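Side-chain contact in ECF RNA polymerase sigma factor SigD (Mycobacterium tuberculosis, PDB 3VFZ), which probably directs RNA polymerase to specific promoters as an alternative initiation factor, this fragment being its -35 element-binding domain: residues 71-74 against 75-79. Sequence-based numbering, arbitrary orientation.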
ATOM      1  N   ALA A  71      -3.150   1.755   5.376  1.00 30.19           N
ATOM      2  CA  ALA A  71      -1.805   1.193   5.225  1.00 33.72           C
ATOM      3  C   ALA A  71      -0.720   2.054   5.859  1.00 31.03           C
ATOM      4  O   ALA A  71       0.140   1.550   6.575  1.00 28.49           O
ATOM      5  CB  ALA A  71      -1.480   0.949   3.755  1.00 27.88           C
ATOM      6  N   LEU A  72      -0.725   3.349   5.573  1.00 28.12           N
ATOM      7  CA  LEU A  72       0.335   4.203   6.102  1.00 30.84           C
ATOM      8  C   LEU A  72       0.292   4.245   7.627  1.00 29.19           C
ATOM      9  O   LEU A  72       1.333   4.339   8.287  1.00 28.87           O
ATOM     10  CB  LEU A  72       0.248   5.611   5.525  1.00 33.44           C
ATOM     11  CG  LEU A  72       0.448   5.705   4.014  1.00 39.68           C
ATOM     12  CD1 LEU A  72       0.823   7.115   3.632  1.00 42.72           C
ATOM     13  CD2 LEU A  72       1.514   4.732   3.550  1.00 43.07           C
ATOM     14  N   GLN A  73      -0.913   4.166   8.181  1.00 26.21           N
ATOM     15  CA  GLN A  73      -1.069   4.185   9.626  1.00 31.16           C
ATOM     16  C   GLN A  73      -0.483   2.926  10.271  1.00 31.78           C
ATOM     17  O   GLN A  73       0.207   3.018  11.292  1.00 32.82           O
ATOM     18  CB  GLN A  73      -2.538   4.366  10.024  1.00 41.63           C
ATOM     19  CG  GLN A  73      -2.751   4.486  11.524  1.00 48.42           C
ATOM     20  CD  GLN A  73      -2.016   5.678  12.112  1.00 56.28           C
ATOM     21  OE1 GLN A  73      -1.064   5.524  12.882  1.00 58.84           O
ATOM     22  NE2 GLN A  73      -2.449   6.875  11.741  1.00 60.09           N
ATOM     23  N   ARG A  74      -0.756   1.760   9.686  1.00 29.28           N
ATOM     24  CA  ARG A  74      -0.190   0.505  10.181  1.00 30.35           C
ATOM     25  C   ARG A  74       1.329   0.534  10.042  1.00 29.85           C
ATOM     26  O   ARG A  74       2.053   0.145  10.955  1.00 32.97           O
ATOM     27  CB  ARG A  74      -0.746  -0.713   9.417  1.00 31.52           C
ATOM     28  CG  ARG A  74      -2.184  -1.088   9.730  1.00 55.04           C
ATOM     29  CD  ARG A  74      -2.660  -2.177   8.752  1.00 70.86           C
ATOM     30  NE  ARG A  74      -3.207  -3.367   9.407  1.00 79.25           N
ATOM     31  CZ  ARG A  74      -2.496  -4.236  10.125  1.00 84.19           C
ATOM     32  NH1 ARG A  74      -1.195  -4.050  10.315  1.00 82.94           N
ATOM     33  NH2 ARG A  74      -3.092  -5.289  10.672  1.00 87.80           N
ATOM     34  N   LEU A  75       1.813   1.006   8.898  1.00 27.65           N
ATOM     35  CA  LEU A  75       3.249   1.107   8.690  1.00 24.14           C
ATOM     36  C   LEU A  75       3.870   2.064   9.689  1.00 34.41           C
ATOM     37  O   LEU A  75       4.903   1.760  10.282  1.00 30.29           O
ATOM     38  CB  LEU A  75       3.566   1.576   7.273  1.00 23.01           C
ATOM     39  CG  LEU A  75       3.125   0.558   6.214  1.00 28.56           C
ATOM     40  CD1 LEU A  75       3.331   1.143   4.845  1.00 28.21           C
ATOM     41  CD2 LEU A  75       3.928  -0.725   6.385  1.00 31.76           C
ATOM     42  N   LYS A  76       3.263   3.234   9.851  1.00 31.01           N
ATOM     43  CA  LYS A  76       3.822   4.216  10.767  1.00 29.21           C
ATOM     44  C   LYS A  76       3.917   3.589  12.157  1.00 32.87           C
ATOM     45  O   LYS A  76       4.940   3.709  12.819  1.00 39.57           O
ATOM     46  CB  LYS A  76       2.986   5.493  10.805  1.00 29.55           C
ATOM     47  CG  LYS A  76       3.563   6.589  11.711  1.00 37.93           C
ATOM     48  CD  LYS A  76       2.694   7.852  11.668  1.00 44.06           C
ATOM     49  CE  LYS A  76       3.192   8.929  12.652  1.00 45.54           C
ATOM     50  NZ  LYS A  76       3.273   8.399  14.035  1.00 51.11           N
ATOM     51  N   ASP A  77       2.855   2.911  12.583  1.00 30.42           N
ATOM     52  CA  ASP A  77       2.856   2.201  13.869  1.00 31.14           C
ATOM     53  C   ASP A  77       4.090   1.308  14.031  1.00 35.65           C
ATOM     54  O   ASP A  77       4.805   1.400  15.043  1.00 37.97           O
ATOM     55  CB  ASP A  77       1.593   1.331  14.025  1.00 32.87           C
ATOM     56  CG  ASP A  77       0.348   2.148  14.385  1.00 42.95           C
ATOM     57  OD1 ASP A  77       0.475   3.367  14.617  1.00 43.29           O
ATOM     58  OD2 ASP A  77      -0.754   1.562  14.454  1.00 42.30           O
ATOM     59  N   GLU A  78       4.315   0.434  13.044  1.00 31.33           N
ATOM     60  CA  GLU A  78       5.419  -0.531  13.075  1.00 36.90           C
ATOM     61  C   GLU A  78       6.756   0.174  13.140  1.00 39.98           C
ATOM     62  O   GLU A  78       7.606  -0.163  13.963  1.00 43.28           O
ATOM     63  CB  GLU A  78       5.412  -1.435  11.835  1.00 40.79           C
ATOM     64  CG  GLU A  78       4.284  -2.427  11.786  1.00 43.31           C
ATOM     65  CD  GLU A  78       4.373  -3.491  12.878  1.00 49.44           C
ATOM     66  OE1 GLU A  78       5.498  -3.850  13.290  1.00 47.12           O
ATOM     67  OE2 GLU A  78       3.306  -3.974  13.315  1.00 51.01           O
ATOM     68  N   ILE A  79       6.943   1.153  12.264  1.00 36.83           N
ATOM     69  CA  ILE A  79       8.212   1.874  12.193  1.00 41.66           C
ATOM     70  C   ILE A  79       8.524   2.583  13.499  1.00 42.43           C
ATOM     71  O   ILE A  79       9.636   2.480  14.025  1.00 49.13           O
ATOM     72  CB  ILE A  79       8.218   2.894  11.047  1.00 39.59           C
ATOM     73  CG1 ILE A  79       8.034   2.181   9.715  1.00 37.98           C
ATOM     74  CG2 ILE A  79       9.532   3.685  11.044  1.00 43.43           C
ATOM     75  CD1 ILE A  79       7.639   3.101   8.581  1.00 44.03           C
TER
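Leu75 lies back against the preceding turn of helix 61-80, its CG resting 3.2 Å from Ala71 O, the same carbonyl that accepts a hydrogen bond from Leu75 N at 2.9 Å. With CG beside its own backbone N (chi1 -65°), the isobutyl group leans toward the start of the helix, and its CD1 comes 4.2 Å from CD2 of Leu72, a light apolar touch. Nearly opposite on the helix, Asp77 packs on a carbonyl in the same way: its CG sits 3.2 Å from Gln73 O, which also accepts the Asp77 backbone N-H. Gln73, its CG anti to the backbone N, runs toward the C-terminal end and brings its amide near that carboxylate, the two planes turned 49° apart. Next to the Leu75 side, Arg74 and Glu78 are joined through the backbone, Glu78 N to Arg74 O at 3.1 Å; their charged ends do not meet, NH1 of Arg74 staying 5.4 Å from OE2 of Glu78. Further out, Ala71 and Leu75 pack on Leu40 of helix 34-46, while Arg74 and Glu78 both reach Ile31 in the loop before it. Successive i to i+4 bonds of this kind define an alpha-helix, here the C-terminal part of helix 61-80, whose earlier part probably belongs to the DNA-binding helix-turn-helix of sigma-70 region 4.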